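PDB 6DG4: Ulp1-like SUMO protease from Chaetomium thermophilum, which probably removes SUMO from its conjugates as a cysteine protease of the Ulp1 (peptidase C48) family, the chain described being the catalytic domain. Local coordinates for residues Gln85-Thr90 and Lys119-Asp124; Thr90-Phe95 and Asp126-Pro131; Arg9-Pro14 and Ala220-Glu225; Glu51-Ala56 and Leu230-Ile235. One frame throughout, in Å; residues are numbered along the deposited sequence.

Interaction 1: residues Gln85-Thr90 and Lys119-Asp124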
# COMPACT_ATOMS: atom_id res chain seq x y z
N GLN A 85 -12.53 5.14 13.72
CA GLN A 85 -11.94 4.04 14.47
C GLN A 85 -12.45 2.68 14.01
O GLN A 85 -12.09 1.67 14.61
CB GLN A 85 -12.16 4.24 15.97
CG GLN A 85 -11.51 5.52 16.47
CD GLN A 85 -11.26 5.51 17.96
OE1 GLN A 85 -12.19 5.43 18.76
NE2 GLN A 85 -9.99 5.58 18.35
N GLU A 86 -13.25 2.63 12.95
CA GLU A 86 -13.74 1.38 12.37
C GLU A 86 -13.48 1.41 10.87
O GLU A 86 -14.41 1.43 10.05
CB GLU A 86 -15.21 1.15 12.69
CG GLU A 86 -15.45 1.03 14.19
CD GLU A 86 -16.91 0.83 14.57
OE1 GLU A 86 -17.75 0.56 13.69
OE2 GLU A 86 -17.22 0.95 15.77
N PRO A 87 -12.21 1.43 10.46
CA PRO A 87 -11.90 1.50 9.04
C PRO A 87 -12.32 0.25 8.28
O PRO A 87 -12.34 -0.86 8.83
CB PRO A 87 -10.37 1.64 9.02
CG PRO A 87 -9.94 1.00 10.28
CD PRO A 87 -10.99 1.39 11.28
N LYS A 88 -12.60 0.45 7.00
CA LYS A 88 -12.72 -0.68 6.08
C LYS A 88 -11.39 -1.04 5.43
O LYS A 88 -11.18 -2.20 5.05
CB LYS A 88 -13.78 -0.39 5.02
CG LYS A 88 -15.20 -0.51 5.55
CD LYS A 88 -15.53 -1.95 5.94
CE LYS A 88 -16.94 -2.11 6.46
NZ LYS A 88 -17.22 -3.54 6.79
N CYS A 89 -10.48 -0.07 5.30
CA CYS A 89 -9.13 -0.33 4.82
C CYS A 89 -8.18 0.41 5.75
O CYS A 89 -8.39 1.59 6.04
CB CYS A 89 -8.94 0.17 3.39
SG CYS A 89 -7.33 -0.26 2.65
N THR A 90 -7.16 -0.27 6.23
CA THR A 90 -6.19 0.39 7.10
C THR A 90 -4.78 -0.02 6.70
O THR A 90 -4.56 -1.05 6.06
CB THR A 90 -6.49 0.13 8.58
OG1 THR A 90 -5.63 0.97 9.36
CG2 THR A 90 -6.25 -1.32 8.95
N LYS A 119 -9.56 -6.08 18.46
CA LYS A 119 -10.34 -7.31 18.45
C LYS A 119 -11.79 -7.03 18.05
O LYS A 119 -12.37 -7.76 17.24
CB LYS A 119 -10.28 -7.98 19.82
CG LYS A 119 -11.04 -9.31 19.91
CD LYS A 119 -10.88 -9.92 21.30
CE LYS A 119 -11.63 -11.23 21.42
NZ LYS A 119 -11.49 -11.82 22.77
N ALA A 120 -12.39 -5.98 18.61
CA ALA A 120 -13.82 -5.75 18.41
C ALA A 120 -14.19 -5.48 16.96
O ALA A 120 -15.27 -5.87 16.51
CB ALA A 120 -14.30 -4.60 19.29
N ASN A 121 -13.32 -4.81 16.20
CA ASN A 121 -13.64 -4.44 14.83
C ASN A 121 -12.85 -5.22 13.79
O ASN A 121 -13.04 -4.99 12.59
CB ASN A 121 -13.45 -2.94 14.61
CG ASN A 121 -11.99 -2.53 14.58
OD1 ASN A 121 -11.26 -2.78 15.52
ND2 ASN A 121 -11.57 -1.90 13.48
N PHE A 122 -11.99 -6.15 14.21
CA PHE A 122 -11.06 -6.80 13.28
C PHE A 122 -11.78 -7.40 12.08
O PHE A 122 -11.41 -7.15 10.93
CB PHE A 122 -10.25 -7.86 14.02
CG PHE A 122 -9.15 -8.45 13.19
CD1 PHE A 122 -7.95 -7.79 13.06
CD2 PHE A 122 -9.32 -9.66 12.53
CE1 PHE A 122 -6.93 -8.31 12.29
CE2 PHE A 122 -8.31 -10.19 11.77
CZ PHE A 122 -7.11 -9.51 11.64
N LEU A 123 -12.81 -8.22 12.32
CA LEU A 123 -13.50 -8.88 11.22
C LEU A 123 -14.33 -7.92 10.38
O LEU A 123 -14.75 -8.30 9.28
CB LEU A 123 -14.38 -10.02 11.76
CG LEU A 123 -13.63 -11.16 12.45
CD1 LEU A 123 -14.61 -12.20 12.95
CD2 LEU A 123 -12.62 -11.79 11.52
N ASP A 124 -14.57 -6.70 10.86
CA ASP A 124 -15.27 -5.68 10.09
C ASP A 124 -14.35 -4.97 9.10
O ASP A 124 -14.84 -4.29 8.19
CB ASP A 124 -15.88 -4.66 11.06
CG ASP A 124 -16.60 -3.51 10.36
OD1 ASP A 124 -17.64 -3.78 9.71
OD2 ASP A 124 -16.16 -2.35 10.49
O HOH W 1 -10.76 0.03 16.47
O HOH W 2 -16.70 0.07 9.48
O HOH W 3 -16.65 -2.26 13.36
O HOH W 4 -13.47 -1.60 11.30
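Lys88 and Asp124 form a salt bridge that, together with bridging waters, ties the approach to strand 89-91 to the loop between helix 109-114 and strand 127-134, in a partly buried place near one border of the mixed sheet. One aspartate grips the ammonium twice: Lys88 NZ lies 3.0 Å from Asp124 OD1 and donates at 2.9 Å to the backbone oxygen Asp124 O. The bond to O runs in the carbonyl plane, whereas OD1 is met from above the carboxylate plane, 62° out of it. A bend at chi2 (-66°) sends the lysine chain across the aspartate at about a right angle. The second carboxylate oxygen, Asp124 OD2, turns to water. One water joins it to Glu86 O; another joins it to Pro87 O and accepts from Asn121 ND2, an amide nitrogen that also donates to Asn116 O. A methionine in place of Lys88 would probably leave Asp124 without its counter-charge and its backbone oxygen without this donor. Glu86 OE1 stands only 4.6 Å from Asp124 OD2, which suggests that the lysine charge, helped by the waters, offsets repulsion between two carboxylates.

Interaction 2: residues Thr90-Phe95 and Asp126-Pro131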
# COMPACT_ATOMS: atom_id res chain seq x y z
N THR A 90 -7.16 -0.27 6.23
CA THR A 90 -6.19 0.39 7.10
C THR A 90 -4.78 -0.02 6.70
O THR A 90 -4.56 -1.05 6.06
CB THR A 90 -6.49 0.13 8.58
OG1 THR A 90 -5.63 0.97 9.36
CG2 THR A 90 -6.25 -1.32 8.95
N ALA A 91 -3.83 0.83 7.06
CA ALA A 91 -2.46 0.67 6.63
C ALA A 91 -1.53 0.91 7.81
O ALA A 91 -1.85 1.66 8.74
CB ALA A 91 -2.10 1.66 5.53
N PHE A 92 -0.37 0.28 7.73
CA PHE A 92 0.67 0.43 8.74
C PHE A 92 1.85 1.20 8.17
O PHE A 92 2.06 1.29 6.95
CB PHE A 92 1.12 -0.94 9.23
CG PHE A 92 0.13 -1.58 10.15
CD1 PHE A 92 -0.93 -2.30 9.65
CD2 PHE A 92 0.25 -1.44 11.52
CE1 PHE A 92 -1.85 -2.89 10.50
CE2 PHE A 92 -0.66 -2.03 12.37
CZ PHE A 92 -1.71 -2.75 11.86
N THR A 93 2.62 1.78 9.09
CA THR A 93 3.82 2.51 8.73
C THR A 93 5.00 1.55 8.57
O THR A 93 4.90 0.34 8.80
CB THR A 93 4.17 3.54 9.81
OG1 THR A 93 4.67 2.86 10.97
CG2 THR A 93 2.95 4.39 10.16
N SER A 94 6.14 2.12 8.20
CA SER A 94 7.37 1.35 8.04
C SER A 94 7.91 0.83 9.36
O SER A 94 8.83 0.00 9.35
CB SER A 94 8.43 2.20 7.34
OG SER A 94 8.98 3.18 8.20
N PHE A 95 7.37 1.28 10.49
CA PHE A 95 7.82 0.80 11.78
C PHE A 95 7.16 -0.50 12.18
O PHE A 95 7.64 -1.16 13.10
CB PHE A 95 7.58 1.87 12.84
CG PHE A 95 8.42 3.10 12.66
CD1 PHE A 95 9.69 3.17 13.21
CD2 PHE A 95 7.97 4.18 11.90
CE1 PHE A 95 10.48 4.28 13.03
CE2 PHE A 95 8.76 5.30 11.72
CZ PHE A 95 10.02 5.35 12.29
N ASP A 126 -12.08 -4.74 5.86
CA ASP A 126 -11.93 -5.47 4.61
C ASP A 126 -10.47 -5.73 4.24
O ASP A 126 -10.15 -6.82 3.75
CB ASP A 126 -12.56 -4.70 3.44
CG ASP A 126 -14.07 -4.66 3.49
OD1 ASP A 126 -14.70 -5.50 4.16
OD2 ASP A 126 -14.63 -3.76 2.84
N THR A 127 -9.59 -4.75 4.43
CA THR A 127 -8.23 -4.83 3.93
C THR A 127 -7.27 -4.19 4.91
O THR A 127 -7.46 -3.04 5.31
CB THR A 127 -8.13 -4.08 2.60
OG1 THR A 127 -9.15 -4.56 1.72
CG2 THR A 127 -6.77 -4.28 1.96
N ILE A 128 -6.23 -4.93 5.29
CA ILE A 128 -5.13 -4.43 6.10
C ILE A 128 -3.87 -4.48 5.23
O ILE A 128 -3.47 -5.56 4.78
CB ILE A 128 -4.94 -5.26 7.38
CG1 ILE A 128 -6.22 -5.23 8.23
CG2 ILE A 128 -3.74 -4.75 8.17
CD1 ILE A 128 -6.17 -6.15 9.43
N LEU A 129 -3.26 -3.32 5.01
CA LEU A 129 -2.08 -3.19 4.15
C LEU A 129 -0.84 -3.03 5.02
O LEU A 129 -0.74 -2.07 5.80
CB LEU A 129 -2.25 -1.97 3.25
CG LEU A 129 -3.46 -1.97 2.31
CD1 LEU A 129 -3.61 -0.60 1.65
CD2 LEU A 129 -3.35 -3.06 1.25
N ILE A 130 0.10 -3.96 4.89
CA ILE A 130 1.32 -3.97 5.69
C ILE A 130 2.51 -3.92 4.75
O ILE A 130 2.87 -4.92 4.13
CB ILE A 130 1.38 -5.22 6.60
CG1 ILE A 130 0.20 -5.23 7.58
CG2 ILE A 130 2.71 -5.26 7.35
CD1 ILE A 130 0.02 -6.56 8.29
N PRO A 131 3.14 -2.76 4.59
CA PRO A 131 4.35 -2.68 3.77
C PRO A 131 5.53 -3.31 4.50
O PRO A 131 5.77 -3.03 5.68
CB PRO A 131 4.56 -1.17 3.56
CG PRO A 131 3.42 -0.48 4.22
CD PRO A 131 2.79 -1.45 5.17
O HOH W 5 5.53 -2.22 8.23
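Thr90 and Phe92 hold the neighbouring strand through three backbone hydrogen bonds. Thr90 N donates to Thr127 O at 2.9 Å, Thr90 O accepts from Leu129 N at 2.8 Å, and Phe92 N reaches Leu129 O at 3.1 Å. Beside them the Phe92 ring turns its edge to Ile128, with CE1 3.5 Å from Ile128 CG2, while CD1 rests against Ile130 CG1. With chi1 at -75°, the ring leaves anti to its carbonyl carbon, which lays it alongside Ile130. This is the parallel pairing at one border of the mixed five-stranded sheet, a beta-alpha-beta crossover in which helices 96-103 and 109-114 lie between the two strands along the chain. The pattern stops at Pro131, which has no N-H to offer: Phe92 O meets Pro131 CD at 3.3 Å instead and finds no polar partner in the model. A water then spans Thr93 O and Pro131 O. Further out, Thr93 OG1 caps Phe95 N at 3.2 Å as the chain turns toward helix 96-103. Helix 62-80 covers the face bearing Ala91 and Leu129 through Phe70 and Ile69; on the other face Thr90 OG1 bonds to Ala115 O, and Phe96 meets the Phe92 ring.

Interaction 3: residues Arg9-Pro14 and Ala220-Glu225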
# COMPACT_ATOMS: atom_id res chain seq x y z
N ARG A 9 -11.01 0.47 -16.28
CA ARG A 9 -10.29 1.20 -17.31
C ARG A 9 -8.80 1.01 -17.03
O ARG A 9 -8.41 0.43 -16.02
CB ARG A 9 -10.71 2.68 -17.38
CG ARG A 9 -10.72 3.43 -16.07
CD ARG A 9 -9.34 3.89 -15.65
NE ARG A 9 -9.42 4.75 -14.47
CZ ARG A 9 -8.39 5.13 -13.73
NH1 ARG A 9 -7.16 4.74 -14.04
NH2 ARG A 9 -8.59 5.89 -12.66
N GLN A 10 -7.97 1.47 -17.97
CA GLN A 10 -6.53 1.33 -17.84
C GLN A 10 -6.04 1.92 -16.52
O GLN A 10 -6.28 3.09 -16.22
CB GLN A 10 -5.86 2.06 -19.01
CG GLN A 10 -4.37 1.82 -19.13
CD GLN A 10 -4.06 0.50 -19.79
OE1 GLN A 10 -4.57 0.21 -20.87
NE2 GLN A 10 -3.22 -0.31 -19.14
N LEU A 11 -5.29 1.11 -15.76
CA LEU A 11 -4.90 1.51 -14.42
C LEU A 11 -3.86 2.63 -14.45
O LEU A 11 -3.95 3.59 -13.68
CB LEU A 11 -4.36 0.31 -13.64
CG LEU A 11 -3.89 0.62 -12.21
CD1 LEU A 11 -5.05 1.05 -11.33
CD2 LEU A 11 -3.17 -0.58 -11.61
N ILE A 12 -2.85 2.50 -15.30
CA ILE A 12 -1.72 3.43 -15.34
C ILE A 12 -1.77 4.14 -16.68
O ILE A 12 -1.49 3.52 -17.72
CB ILE A 12 -0.38 2.72 -15.14
CG1 ILE A 12 -0.40 1.92 -13.84
CG2 ILE A 12 0.76 3.73 -15.13
CD1 ILE A 12 0.83 1.07 -13.62
N THR A 13 -2.12 5.42 -16.66
CA THR A 13 -2.35 6.21 -17.86
C THR A 13 -1.54 7.49 -17.83
O THR A 13 -1.21 8.01 -16.76
CB THR A 13 -3.84 6.57 -17.97
OG1 THR A 13 -4.28 7.11 -16.72
CG2 THR A 13 -4.68 5.36 -18.30
N PRO A 14 -1.22 8.05 -18.99
CA PRO A 14 -0.42 9.28 -19.02
C PRO A 14 -1.15 10.47 -18.41
O PRO A 14 -2.37 10.59 -18.50
CB PRO A 14 -0.15 9.49 -20.52
CG PRO A 14 -1.23 8.70 -21.22
CD PRO A 14 -1.50 7.53 -20.34
N ALA A 220 -2.69 -8.81 -11.74
CA ALA A 220 -2.15 -9.52 -12.89
C ALA A 220 -2.84 -9.12 -14.19
O ALA A 220 -2.25 -9.25 -15.26
CB ALA A 220 -2.29 -11.03 -12.69
N GLN A 221 -4.07 -8.63 -14.11
CA GLN A 221 -4.82 -8.19 -15.28
C GLN A 221 -4.66 -6.70 -15.53
O GLN A 221 -5.18 -6.21 -16.54
CB GLN A 221 -6.31 -8.52 -15.09
CG GLN A 221 -6.58 -10.01 -14.99
CD GLN A 221 -8.03 -10.36 -14.68
OE1 GLN A 221 -8.81 -9.51 -14.25
NE2 GLN A 221 -8.38 -11.62 -14.89
N ALA A 222 -3.94 -5.96 -14.68
CA ALA A 222 -4.08 -4.51 -14.62
C ALA A 222 -2.87 -3.70 -15.06
O ALA A 222 -3.05 -2.56 -15.48
CB ALA A 222 -4.46 -4.07 -13.20
N TYR A 223 -1.65 -4.23 -14.98
CA TYR A 223 -0.49 -3.38 -15.26
C TYR A 223 0.72 -4.25 -15.60
O TYR A 223 0.69 -5.48 -15.47
CB TYR A 223 -0.21 -2.40 -14.11
CG TYR A 223 0.40 -2.99 -12.85
CD1 TYR A 223 -0.39 -3.61 -11.88
CD2 TYR A 223 1.76 -2.91 -12.63
CE1 TYR A 223 0.17 -4.14 -10.74
CE2 TYR A 223 2.34 -3.44 -11.49
CZ TYR A 223 1.55 -4.05 -10.54
OH TYR A 223 2.16 -4.56 -9.42
N THR A 224 1.78 -3.58 -16.07
CA THR A 224 3.04 -4.22 -16.41
C THR A 224 4.20 -3.44 -15.80
O THR A 224 4.08 -2.26 -15.47
CB THR A 224 3.27 -4.26 -17.92
OG1 THR A 224 3.57 -2.93 -18.36
CG2 THR A 224 2.05 -4.79 -18.66
N GLU A 225 5.35 -4.12 -15.71
CA GLU A 225 6.56 -3.47 -15.21
C GLU A 225 6.96 -2.27 -16.07
O GLU A 225 7.42 -1.25 -15.54
CB GLU A 225 7.70 -4.48 -15.14
CG GLU A 225 8.98 -3.91 -14.56
CD GLU A 225 10.03 -4.96 -14.27
OE1 GLU A 225 10.34 -5.76 -15.18
OE2 GLU A 225 10.56 -4.99 -13.13
O HOH W 6 -2.06 -0.13 -16.50
O HOH W 7 -5.45 -1.66 -16.38
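Ala222 O is gripped by two waters, and through them it reaches the backbone of the N-terminal loop without any direct hydrogen bond between the two segments. One water donates to Ala222 O at 2.7 Å and accepts from Leu11 N. The other donates to Ala222 O at 2.8 Å and accepts from both Ile12 N and the side-chain amide Gln10 NE2. Two successive backbone N-H groups thus each donate to a water, and both waters donate on to the same carbonyl oxygen. Next to this wet seam lies an apolar one. Leu11 CD2 sits 4.0 Å from Ala222 CB and also nears Tyr223 CD1. With CG between its backbone N and carbonyl carbon (chi1 74°), the Tyr223 side chain lies alongside that of Leu11, pointing the same way, and its hydroxyl bonds Asn209 OD1. Ile12 comes in with its tip, CD1 standing 3.7 Å from Tyr223 CB, on a line oblique to the ring. On the first segment, Arg9 NH1 donates to Gln10 O in the plane of its guanidinium. Around the contact, Leu11 and Tyr223 lean on Thr208 of helix 202-215, and Ile12 packs on Leu230 and Gln231 of helix 228-241, so the N-terminal loop packs against both helices and the loop that connects them.

Interaction 4: residues Glu51-Ala56 and Leu230-Ile235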
# COMPACT_ATOMS: atom_id res chain seq x y z
N GLU A 51 14.81 12.53 -6.06
CA GLU A 51 15.76 11.46 -5.83
C GLU A 51 15.12 10.15 -5.40
O GLU A 51 15.71 9.09 -5.64
CB GLU A 51 16.79 11.88 -4.78
CG GLU A 51 17.63 13.08 -5.20
CD GLU A 51 18.65 13.47 -4.16
OE1 GLU A 51 19.44 12.60 -3.75
OE2 GLU A 51 18.67 14.65 -3.75
N LYS A 52 13.93 10.19 -4.80
CA LYS A 52 13.35 9.02 -4.15
C LYS A 52 12.00 8.61 -4.75
O LYS A 52 11.28 7.82 -4.13
CB LYS A 52 13.22 9.27 -2.64
CG LYS A 52 14.52 9.70 -1.97
CD LYS A 52 15.60 8.63 -2.08
CE LYS A 52 16.90 9.07 -1.42
NZ LYS A 52 17.93 8.00 -1.44
N LEU A 53 11.67 9.08 -5.95
CA LEU A 53 10.42 8.68 -6.59
C LEU A 53 10.48 8.78 -8.11
O LEU A 53 10.26 7.78 -8.81
CB LEU A 53 9.25 9.52 -6.06
CG LEU A 53 7.89 9.27 -6.71
CD1 LEU A 53 7.48 7.80 -6.73
CD2 LEU A 53 6.82 10.09 -6.00
N LEU A 54 10.78 9.95 -8.64
CA LEU A 54 10.55 10.19 -10.06
C LEU A 54 11.51 9.51 -11.02
O LEU A 54 11.07 9.05 -12.08
CB LEU A 54 10.50 11.69 -10.35
CG LEU A 54 9.23 12.37 -9.83
CD1 LEU A 54 9.38 13.88 -9.93
CD2 LEU A 54 8.00 11.88 -10.59
N PRO A 55 12.81 9.43 -10.75
CA PRO A 55 13.69 8.73 -11.69
C PRO A 55 13.24 7.29 -11.86
O PRO A 55 12.89 6.61 -10.90
CB PRO A 55 15.08 8.82 -11.05
CG PRO A 55 14.99 10.00 -10.13
CD PRO A 55 13.57 9.99 -9.62
N ALA A 56 13.26 6.82 -13.11
CA ALA A 56 12.76 5.49 -13.42
C ALA A 56 13.56 4.39 -12.73
O ALA A 56 13.06 3.27 -12.60
CB ALA A 56 12.78 5.27 -14.93
N LEU A 230 5.97 5.65 -15.67
CA LEU A 230 4.80 6.52 -15.65
C LEU A 230 4.09 6.47 -14.30
O LEU A 230 3.64 7.50 -13.79
CB LEU A 230 3.86 6.11 -16.78
CG LEU A 230 2.47 6.72 -16.78
CD1 LEU A 230 2.54 8.24 -16.83
CD2 LEU A 230 1.71 6.15 -17.97
N GLN A 231 3.99 5.29 -13.70
CA GLN A 231 3.34 5.18 -12.40
C GLN A 231 4.05 6.02 -11.35
O GLN A 231 3.39 6.56 -10.45
CB GLN A 231 3.28 3.72 -11.98
CG GLN A 231 2.57 3.45 -10.66
CD GLN A 231 1.07 3.65 -10.69
OE1 GLN A 231 0.54 4.50 -11.41
NE2 GLN A 231 0.37 2.87 -9.87
N ARG A 232 5.37 6.16 -11.44
CA ARG A 232 6.08 7.05 -10.52
C ARG A 232 5.57 8.48 -10.64
O ARG A 232 5.40 9.17 -9.63
CB ARG A 232 7.58 7.00 -10.77
CG ARG A 232 8.21 5.67 -10.44
CD ARG A 232 9.57 5.54 -11.11
NE ARG A 232 10.18 4.25 -10.82
CZ ARG A 232 10.97 4.01 -9.78
NH1 ARG A 232 11.25 4.98 -8.92
NH2 ARG A 232 11.46 2.79 -9.59
N GLN A 233 5.35 8.95 -11.87
CA GLN A 233 4.82 10.29 -12.08
C GLN A 233 3.42 10.42 -11.51
O GLN A 233 3.06 11.45 -10.93
CB GLN A 233 4.77 10.63 -13.56
CG GLN A 233 6.08 10.73 -14.24
CD GLN A 233 5.89 11.24 -15.66
OE1 GLN A 233 6.34 12.33 -16.02
NE2 GLN A 233 5.20 10.46 -16.46
N ARG A 234 2.59 9.38 -11.69
CA ARG A 234 1.23 9.41 -11.18
C ARG A 234 1.21 9.43 -9.66
O ARG A 234 0.42 10.16 -9.05
CB ARG A 234 0.44 8.22 -11.73
CG ARG A 234 0.27 8.25 -13.25
CD ARG A 234 -0.67 7.15 -13.75
NE ARG A 234 -1.97 7.31 -13.13
CZ ARG A 234 -2.87 8.23 -13.48
NH1 ARG A 234 -2.66 9.06 -14.49
NH2 ARG A 234 -4.00 8.31 -12.79
N ILE A 235 2.07 8.62 -9.03
CA ILE A 235 2.18 8.64 -7.58
C ILE A 235 2.59 10.02 -7.10
O ILE A 235 2.04 10.55 -6.13
CB ILE A 235 3.16 7.55 -7.10
CG1 ILE A 235 2.59 6.16 -7.35
CG2 ILE A 235 3.49 7.73 -5.61
CD1 ILE A 235 3.64 5.07 -7.31
O HOH W 8 10.38 2.50 -13.05
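Arg232 runs from helix 228-241 along the carbonyl oxygens of Leu53, Pro55 and Ala56. Its CB lies 3.4 Å from Leu53 O and also nears Leu53 CD1; CG keeps to the same oxygen, and CD meets it at 3.3 Å while coming close to Pro55 O. The chain stays extended from CG to NE, which carries the guanidinium past the helix surface. NE donates at 2.8 Å to a water that in turn donates to Ala56 O. At the tip, NH1 donates to Leu53 O at 3.0 Å in a nearly straight bond (165°), with the oxygen in the guanidinium plane, and NH1 also bonds Ala58 O. Pro55 O and Ala56 O lie over one face of the group, at angles too poor for hydrogen bonds. NH2 completes the grip with a salt bridge to Asp201. Beside the arginine, Leu53 CD2 touches Ile235 CG2 at 4.1 Å, and Leu54 CD2 rests on Gln233 CA. A leucine in place of Arg232 would probably leave Leu53 O and Ala58 O without these donors, and Asp201 without its charge partner. Arg232, itself buried, thus ties the loop before helix 62-80 to the residue just ahead of helix 202-215. In clan CA cysteine proteases the nucleophile stands at the start of a central helix, a part that helix 202-215 probably plays here.

In the fold
Interactions 2 and 3 are buried contacts, 1 and 4 partly buried, and interaction 2 alone lies near the chain's centre. It relies on backbone bonds between strands; interaction 1 shares Thr90 and lies at the outer end of strand 89-91, where the loop leading to strand 127-134 is met by charge and water. Lys88 O, bonded to Asp126 N and Thr127 N, joins the two. Interactions 3 and 4 touch where Thr13 O meets Arg234 NH1: interaction 4 is made by helix 228-241, against which the loop of interaction 3 also packs. Though buried, 3 still takes in water beside its apolar side chains, whereas 4 centres on an arginine among carbonyls. Interactions 1 and 4 lie on opposite sides of the chain's centre.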